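Pirin-like protein (Geobacillus kaustophilus, PDB 2P17) is of unknown function but belongs to the pirin family of cupin-fold proteins and binds one iron ion per subunit. Local coordinates at residues A[67-79]-A[89-103]. Sequence-based numbering, arbitrary orientation.
With FE (Fe (III) ion), chain B.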
ATOM      1  N   ILE A  67      -9.276  -3.242  -4.745  1.00 10.68           N
ATOM      2  CA  ILE A  67      -9.006  -4.474  -5.485  1.00 11.60           C
ATOM      3  C   ILE A  67     -10.140  -4.726  -6.465  1.00 11.72           C
ATOM      4  O   ILE A  67      -9.902  -4.987  -7.654  1.00 13.39           O
ATOM      5  CB  ILE A  67      -8.816  -5.684  -4.537  1.00 11.18           C
ATOM      6  CG1 ILE A  67      -7.704  -5.407  -3.516  1.00 11.13           C
ATOM      7  CG2 ILE A  67      -8.525  -6.966  -5.345  1.00 12.13           C
ATOM      8  CD1 ILE A  67      -7.624  -6.429  -2.373  1.00 11.82           C
ATOM      9  N   SER A  68     -11.376  -4.634  -5.970  1.00 12.09           N
ATOM     10  CA  SER A  68     -12.554  -4.847  -6.791  1.00 12.12           C
ATOM     11  C   SER A  68     -13.728  -4.056  -6.231  1.00 12.24           C
ATOM     12  O   SER A  68     -13.720  -3.641  -5.063  1.00 12.03           O
ATOM     13  CB  SER A  68     -12.895  -6.337  -6.882  1.00 12.66           C
ATOM     14  OG  SER A  68     -13.224  -6.867  -5.608  1.00 12.73           O
ATOM     15  N   GLY A  69     -14.738  -3.838  -7.065  1.00 12.12           N
ATOM     16  CA  GLY A  69     -15.911  -3.071  -6.671  1.00 12.35           C
ATOM     17  C   GLY A  69     -15.784  -1.588  -6.966  1.00 12.75           C
ATOM     18  O   GLY A  69     -14.739  -1.122  -7.435  1.00 12.86           O
ATOM     19  N   GLU A  70     -16.865  -0.860  -6.708  1.00 13.32           N
ATOM     20  CA  GLU A  70     -16.924   0.570  -6.971  1.00 13.57           C
ATOM     21  C   GLU A  70     -17.110   1.294  -5.650  1.00 13.32           C
ATOM     22  O   GLU A  70     -18.092   1.062  -4.942  1.00 13.51           O
ATOM     23  CB  GLU A  70     -18.064   0.902  -7.939  1.00 14.59           C
ATOM     24  CG  GLU A  70     -17.977   0.177  -9.291  1.00 16.40           C
ATOM     25  CD  GLU A  70     -16.797   0.613 -10.160  0.50 18.19           C
ATOM     26  OE1 GLU A  70     -16.283   1.741  -9.981  0.50 19.37           O
ATOM     27  OE2 GLU A  70     -16.389  -0.180 -11.041  0.50 18.78           O
ATOM     28  N   LEU A  71     -16.145   2.147  -5.317  1.00 13.39           N
ATOM     29  CA  LEU A  71     -16.137   2.842  -4.028  1.00 13.42           C
ATOM     30  C   LEU A  71     -16.511   4.317  -4.162  1.00 13.47           C
ATOM     31  O   LEU A  71     -16.023   5.001  -5.058  1.00 13.82           O
ATOM     32  CB  LEU A  71     -14.758   2.714  -3.359  1.00 13.65           C
ATOM     33  CG  LEU A  71     -14.568   3.223  -1.923  1.00 13.84           C
ATOM     34  CD1 LEU A  71     -15.485   2.486  -0.959  1.00 13.09           C
ATOM     35  CD2 LEU A  71     -13.125   3.077  -1.482  1.00 14.17           C
ATOM     36  N   GLU A  72     -17.382   4.778  -3.268  1.00 13.23           N
ATOM     37  CA  GLU A  72     -17.699   6.194  -3.139  1.00 13.62           C
ATOM     38  C   GLU A  72     -16.934   6.753  -1.947  1.00 13.20           C
ATOM     39  O   GLU A  72     -17.067   6.266  -0.811  1.00 14.19           O
ATOM     40  CB  GLU A  72     -19.205   6.404  -2.940  1.00 14.02           C
ATOM     41  CG  GLU A  72     -20.028   6.026  -4.149  1.00 14.68           C
ATOM     42  CD  GLU A  72     -21.527   6.091  -3.905  1.00 15.43           C
ATOM     43  OE1 GLU A  72     -21.966   6.621  -2.859  0.50 15.54           O
ATOM     44  OE2 GLU A  72     -22.271   5.595  -4.772  1.00 19.76           O
ATOM     45  N   HIS A  73     -16.126   7.771  -2.209  1.00 12.34           N
ATOM     46  CA  HIS A  73     -15.359   8.426  -1.147  1.00 12.55           C
ATOM     47  C   HIS A  73     -15.972   9.765  -0.762  1.00 12.10           C
ATOM     48  O   HIS A  73     -16.407  10.539  -1.619  1.00 13.10           O
ATOM     49  CB  HIS A  73     -13.917   8.658  -1.584  1.00 12.74           C
ATOM     50  CG  HIS A  73     -13.173   9.597  -0.690  1.00 12.05           C
ATOM     51  ND1 HIS A  73     -12.607   9.191   0.496  1.00 12.30           N
ATOM     52  CD2 HIS A  73     -12.928  10.927  -0.790  1.00 12.42           C
ATOM     53  CE1 HIS A  73     -12.041  10.229   1.092  1.00 12.11           C
ATOM     54  NE2 HIS A  73     -12.224  11.293   0.330  1.00 11.98           N
ATOM     55  N   PHE A  74     -16.000  10.041   0.536  1.00 11.61           N
ATOM     56  CA  PHE A  74     -16.282  11.378   1.022  1.00 11.59           C
ATOM     57  C   PHE A  74     -15.215  11.832   2.005  1.00 11.43           C
ATOM     58  O   PHE A  74     -14.784  11.057   2.858  1.00 10.76           O
ATOM     59  CB  PHE A  74     -17.655  11.438   1.710  1.00 12.08           C
ATOM     60  CG  PHE A  74     -17.867  12.703   2.475  1.00 12.75           C
ATOM     61  CD1 PHE A  74     -18.239  13.866   1.812  1.00 14.59           C
ATOM     62  CD2 PHE A  74     -17.628  12.749   3.847  1.00 12.36           C
ATOM     63  CE1 PHE A  74     -18.400  15.065   2.517  1.00 14.85           C
ATOM     64  CE2 PHE A  74     -17.785  13.941   4.553  1.00 14.53           C
ATOM     65  CZ  PHE A  74     -18.177  15.088   3.890  1.00 13.35           C
ATOM     66  N   ASP A  75     -14.812  13.096   1.901  1.00 11.08           N
ATOM     67  CA  ASP A  75     -14.136  13.750   3.015  1.00 10.92           C
ATOM     68  C   ASP A  75     -14.559  15.220   3.139  1.00 10.88           C
ATOM     69  O   ASP A  75     -15.050  15.832   2.186  1.00 11.07           O
ATOM     70  CB  ASP A  75     -12.606  13.587   2.927  1.00 10.84           C
ATOM     71  CG  ASP A  75     -11.994  14.397   1.814  1.00 11.97           C
ATOM     72  OD1 ASP A  75     -11.869  15.630   1.981  1.00 13.59           O
ATOM     73  OD2 ASP A  75     -11.639  13.799   0.774  1.00 13.95           O
ATOM     74  N   SER A  76     -14.368  15.772   4.334  1.00 10.75           N
ATOM     75  CA  SER A  76     -14.858  17.110   4.660  1.00 11.77           C
ATOM     76  C   SER A  76     -13.992  18.253   4.151  1.00 12.54           C
ATOM     77  O   SER A  76     -14.322  19.418   4.371  1.00 12.92           O
ATOM     78  CB  SER A  76     -15.081  17.244   6.163  1.00 11.19           C
ATOM     79  OG  SER A  76     -13.875  17.019   6.885  1.00 11.63           O
ATOM     80  N   LYS A  77     -12.901  17.917   3.464  1.00 12.92           N
ATOM     81  CA  LYS A  77     -12.102  18.919   2.778  1.00 14.01           C
ATOM     82  C   LYS A  77     -12.520  19.040   1.314  1.00 13.98           C
ATOM     83  O   LYS A  77     -12.885  20.129   0.855  1.00 14.41           O
ATOM     84  CB  LYS A  77     -10.593  18.612   2.898  1.00 14.34           C
ATOM     85  CG  LYS A  77      -9.666  19.626   2.208  1.00 16.25           C
ATOM     86  CD  LYS A  77      -9.732  20.979   2.899  1.00 19.93           C
ATOM     87  CE  LYS A  77      -8.630  21.918   2.417  1.00 23.00           C
ATOM     88  NZ  LYS A  77      -8.904  22.451   1.055  1.00 26.78           N
ATOM     89  N   ALA A  78     -12.485  17.916   0.598  1.00 13.78           N
ATOM     90  CA  ALA A  78     -12.674  17.902  -0.853  1.00 13.88           C
ATOM     91  C   ALA A  78     -14.055  17.430  -1.319  1.00 14.00           C
ATOM     92  O   ALA A  78     -14.421  17.615  -2.486  1.00 15.10           O
ATOM     93  CB  ALA A  78     -11.575  17.076  -1.518  1.00 14.35           C
ATOM     94  N   GLY A  79     -14.823  16.815  -0.421  1.00 13.30           N
ATOM     95  CA  GLY A  79     -16.165  16.344  -0.772  1.00 13.27           C
ATOM     96  C   GLY A  79     -16.164  14.947  -1.368  1.00 13.25           C
ATOM     97  O   GLY A  79     -15.478  14.055  -0.861  1.00 12.99           O
ATOM     98  N   GLN A  89      -6.538   6.092  -3.621  1.00  9.04           N
ATOM     99  CA  GLN A  89      -6.668   7.456  -3.114  1.00  9.91           C
ATOM    100  C   GLN A  89      -5.716   7.672  -1.946  1.00  9.49           C
ATOM    101  O   GLN A  89      -5.427   6.742  -1.178  1.00  9.65           O
ATOM    102  CB  GLN A  89      -8.112   7.789  -2.718  1.00  9.93           C
ATOM    103  CG  GLN A  89      -8.631   6.926  -1.577  1.00 11.49           C
ATOM    104  CD  GLN A  89     -10.147   7.007  -1.369  1.00 11.03           C
ATOM    105  OE1 GLN A  89     -10.850   7.772  -2.027  1.00 12.42           O
ATOM    106  NE2 GLN A  89     -10.646   6.202  -0.433  1.00 12.74           N
ATOM    107  N   TRP A  90      -5.251   8.906  -1.815  1.00  9.35           N
ATOM    108  CA  TRP A  90      -4.272   9.281  -0.807  1.00  9.53           C
ATOM    109  C   TRP A  90      -4.876  10.439  -0.025  1.00  9.99           C
ATOM    110  O   TRP A  90      -5.044  11.537  -0.564  1.00  9.89           O
ATOM    111  CB  TRP A  90      -2.985   9.722  -1.503  1.00  9.78           C
ATOM    112  CG  TRP A  90      -1.744   9.604  -0.678  1.00  9.83           C
ATOM    113  CD1 TRP A  90      -1.353  10.413   0.369  1.00  9.98           C
ATOM    114  CD2 TRP A  90      -0.720   8.622  -0.837  1.00  9.33           C
ATOM    115  NE1 TRP A  90      -0.134   9.984   0.859  1.00  9.44           N
ATOM    116  CE2 TRP A  90       0.268   8.881   0.143  1.00  9.49           C
ATOM    117  CE3 TRP A  90      -0.542   7.533  -1.714  1.00  9.04           C
ATOM    118  CZ2 TRP A  90       1.415   8.087   0.274  1.00  9.09           C
ATOM    119  CZ3 TRP A  90       0.592   6.744  -1.585  1.00 10.33           C
ATOM    120  CH2 TRP A  90       1.559   7.025  -0.596  1.00 10.13           C
HETATM  121  N   MSE A  91      -5.219  10.196   1.235  1.00 10.25           N
HETATM  122  CA  MSE A  91      -5.864  11.233   2.020  1.00 11.78           C
HETATM  123  C   MSE A  91      -4.955  11.644   3.161  1.00 10.73           C
HETATM  124  O   MSE A  91      -4.625  10.835   4.021  1.00 10.81           O
HETATM  125  CB  MSE A  91      -7.211  10.761   2.554  1.00 12.99           C
HETATM  126  CG  MSE A  91      -7.980  11.892   3.214  1.00 15.90           C
HETATM  127 SE   MSE A  91      -9.587  11.344   4.158  0.50 14.96          SE
HETATM  128  CE  MSE A  91      -9.941   9.650   3.274  1.00 21.72           C
ATOM    129  N   THR A  92      -4.537  12.902   3.145  1.00 10.02           N
ATOM    130  CA  THR A  92      -3.753  13.467   4.238  1.00  9.76           C
ATOM    131  C   THR A  92      -4.727  14.068   5.241  1.00  9.60           C
ATOM    132  O   THR A  92      -5.415  15.041   4.927  1.00 10.26           O
ATOM    133  CB  THR A  92      -2.790  14.548   3.722  1.00  9.66           C
ATOM    134  OG1 THR A  92      -2.013  13.995   2.651  1.00  9.89           O
ATOM    135  CG2 THR A  92      -1.868  15.051   4.832  1.00 11.07           C
ATOM    136  N   ALA A  93      -4.789  13.499   6.441  1.00  9.63           N
ATOM    137  CA  ALA A  93      -5.728  14.019   7.447  1.00  9.96           C
ATOM    138  C   ALA A  93      -5.190  15.277   8.127  1.00 10.45           C
ATOM    139  O   ALA A  93      -5.958  16.199   8.386  1.00 10.29           O
ATOM    140  CB  ALA A  93      -6.064  12.961   8.476  1.00  9.91           C
ATOM    141  N   GLY A  94      -3.890  15.299   8.413  1.00 10.29           N
ATOM    142  CA  GLY A  94      -3.235  16.441   9.053  1.00 10.83           C
ATOM    143  C   GLY A  94      -3.991  16.946  10.272  1.00 10.42           C
ATOM    144  O   GLY A  94      -4.351  16.173  11.157  1.00 11.07           O
ATOM    145  N   ARG A  95      -4.216  18.257  10.311  1.00 11.71           N
ATOM    146  CA  ARG A  95      -4.892  18.865  11.466  1.00 12.85           C
ATOM    147  C   ARG A  95      -6.276  18.263  11.754  1.00 12.58           C
ATOM    148  O   ARG A  95      -6.745  18.303  12.895  1.00 13.29           O
ATOM    149  CB  ARG A  95      -4.983  20.385  11.313  1.00 13.48           C
ATOM    150  CG  ARG A  95      -5.822  20.866  10.150  1.00 15.46           C
ATOM    151  CD  ARG A  95      -5.766  22.394  10.028  1.00 15.86           C
ATOM    152  NE  ARG A  95      -4.418  22.862   9.716  1.00 21.49           N
ATOM    153  CZ  ARG A  95      -4.140  24.057   9.212  0.40 21.52           C
ATOM    154  NH2 ARG A  95      -2.883  24.384   8.951  1.00 25.39           N
ATOM    155  N   GLY A  96      -6.913  17.705  10.729  1.00 12.29           N
ATOM    156  CA  GLY A  96      -8.136  16.954  10.939  1.00 12.34           C
ATOM    157  C   GLY A  96      -9.086  16.976   9.768  1.00 12.33           C
ATOM    158  O   GLY A  96      -9.222  17.991   9.079  1.00 12.41           O
ATOM    159  N   VAL A  97      -9.742  15.836   9.544  1.00 12.05           N
ATOM    160  CA  VAL A  97     -10.743  15.709   8.493  1.00 12.32           C
ATOM    161  C   VAL A  97     -11.678  14.578   8.896  1.00 11.45           C
ATOM    162  O   VAL A  97     -11.285  13.712   9.683  1.00 12.29           O
ATOM    163  CB  VAL A  97     -10.057  15.406   7.118  1.00 12.78           C
ATOM    164  CG1 VAL A  97      -9.543  13.956   7.032  1.00 13.26           C
ATOM    165  CG2 VAL A  97     -10.961  15.739   5.950  1.00 14.01           C
ATOM    166  N   VAL A  98     -12.919  14.597   8.405  1.00 11.37           N
ATOM    167  CA  VAL A  98     -13.751  13.394   8.503  1.00 11.45           C
ATOM    168  C   VAL A  98     -13.866  12.757   7.137  1.00 11.33           C
ATOM    169  O   VAL A  98     -13.765  13.434   6.112  1.00 11.77           O
ATOM    170  CB  VAL A  98     -15.179  13.619   9.109  1.00 12.08           C
ATOM    171  CG1 VAL A  98     -15.090  14.095  10.565  1.00 12.78           C
ATOM    172  CG2 VAL A  98     -16.000  14.572   8.273  1.00 12.65           C
ATOM    173  N   HIS A  99     -14.074  11.447   7.130  1.00 10.79           N
ATOM    174  CA  HIS A  99     -14.246  10.733   5.876  1.00 11.66           C
ATOM    175  C   HIS A  99     -15.223   9.577   6.017  1.00 11.30           C
ATOM    176  O   HIS A  99     -15.541   9.142   7.127  1.00 11.57           O
ATOM    177  CB  HIS A  99     -12.884  10.220   5.381  1.00 11.71           C
ATOM    178  CG  HIS A  99     -12.475   8.915   5.986  1.00 14.53           C
ATOM    179  ND1 HIS A  99     -12.317   7.764   5.242  0.90 16.47           N
ATOM    180  CD2 HIS A  99     -12.214   8.575   7.269  1.00 15.07           C
ATOM    181  CE1 HIS A  99     -11.961   6.774   6.040  0.90 16.16           C
ATOM    182  NE2 HIS A  99     -11.893   7.238   7.277  0.80 17.30           N
ATOM    183  N   LYS A 100     -15.678   9.065   4.878  1.00 11.55           N
ATOM    184  CA  LYS A 100     -16.440   7.815   4.836  1.00 12.57           C
ATOM    185  C   LYS A 100     -16.197   7.157   3.489  1.00 12.53           C
ATOM    186  O   LYS A 100     -16.227   7.825   2.455  1.00 12.86           O
ATOM    187  CB  LYS A 100     -17.938   8.065   5.019  1.00 13.08           C
ATOM    188  CG  LYS A 100     -18.787   6.810   4.915  1.00 14.43           C
ATOM    189  CD  LYS A 100     -20.240   7.094   5.264  1.00 17.71           C
ATOM    190  CE  LYS A 100     -21.138   6.008   4.681  1.00 19.38           C
ATOM    191  NZ  LYS A 100     -22.376   5.794   5.479  1.00 22.26           N
ATOM    192  N   GLU A 101     -15.947   5.851   3.515  1.00 12.54           N
ATOM    193  CA  GLU A 101     -15.777   5.062   2.296  1.00 13.13           C
ATOM    194  C   GLU A 101     -16.987   4.151   2.204  1.00 13.29           C
ATOM    195  O   GLU A 101     -17.232   3.357   3.117  1.00 13.74           O
ATOM    196  CB  GLU A 101     -14.472   4.247   2.335  1.00 13.78           C
ATOM    197  CG  GLU A 101     -13.242   5.045   2.798  1.00 14.38           C
ATOM    198  CD  GLU A 101     -12.947   6.266   1.935  1.00 15.27           C
ATOM    199  OE1 GLU A 101     -13.273   6.251   0.734  1.00 16.77           O
ATOM    200  OE2 GLU A 101     -12.360   7.230   2.466  1.00 18.13           O
ATOM    201  N   ASP A 102     -17.759   4.293   1.129  1.00 13.40           N
ATOM    202  CA  ASP A 102     -19.025   3.576   1.006  1.00 13.40           C
ATOM    203  C   ASP A 102     -19.151   2.963  -0.393  1.00 13.54           C
ATOM    204  O   ASP A 102     -19.038   3.676  -1.383  1.00 13.41           O
ATOM    205  CB  ASP A 102     -20.189   4.541   1.269  1.00 14.08           C
ATOM    206  CG  ASP A 102     -21.434   3.837   1.799  1.00 15.67           C
ATOM    207  OD1 ASP A 102     -21.320   2.715   2.332  1.00 15.89           O
ATOM    208  OD2 ASP A 102     -22.536   4.428   1.706  1.00 18.00           O
ATOM    209  N   PRO A 103     -19.358   1.635  -0.487  1.00 13.15           N
ATOM    210  CA  PRO A 103     -19.585   1.083  -1.826  1.00 13.83           C
ATOM    211  C   PRO A 103     -20.805   1.676  -2.525  1.00 14.61           C
ATOM    212  O   PRO A 103     -21.795   2.044  -1.877  1.00 14.88           O
ATOM    213  CB  PRO A 103     -19.798  -0.413  -1.560  1.00 13.73           C
ATOM    214  CG  PRO A 103     -19.060  -0.648  -0.257  1.00 13.33           C
ATOM    215  CD  PRO A 103     -19.359   0.582   0.542  1.00 13.61           C
TER
HETATM  216 FE    FE B 278     -11.262   5.973   8.578  0.50 13.19          FE
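His73 and Glu101 lie side by side on the inner face of two antiparallel strands, 71-75 and 97-103, in one sheet of the N-terminal cupin barrel of this pirin-like protein. Backbone hydrogen bonds join Glu72 with Asp102 and Phe74 with Lys100 in both directions. Strand 89-92 belongs to the facing sheet, and its Gln89 and selenomethionine Met91 point toward strand 71-75.

The His73 ring turns inward, with CG anti to the backbone N (chi1 166°). Its ring lies nearly coplanar with the Glu101 carboxylate, 18° apart. His73 ND1 gives a forked bond to the syn lone pairs of both Glu101 oxygens, 2.8 Å to OE2 and 3.0 Å to OE1. At the other end, His73 NE2 donates to Asp75 OD2 at 2.6 Å, so both ring nitrogens are held, which probably keeps the ring from turning. Tyr129 stacks on this ring.

Each Glu101 oxygen takes a second donor. Gln89 NE2 comes to OE1 from above the carboxylate plane, while Gln89 OE1 is hydrogen-bonded to Tyr129 OH. His99 ND1 reaches OE2, which fixes the rotation of a ring that binds the iron with His57. A glutamine here swaps one acceptor oxygen for an NH2, and would probably leave His73 ND1 or His99 ND1 without its mate and that ring freer to turn. Glu101 itself is a predicted iron ligand, but here it acts from the second shell.

Leu71 packs beside this network, its CD1 3.9 Å from Glu101 CB and its CD2 near Glu101 OE1 and Gln89 NE2. On the outer face, Phe74 turns its ring edge to Val98, CE2 to CG2 4.2 Å. At the far end of the pair, Val98 N donates to Ser76 OG at 3.0 Å.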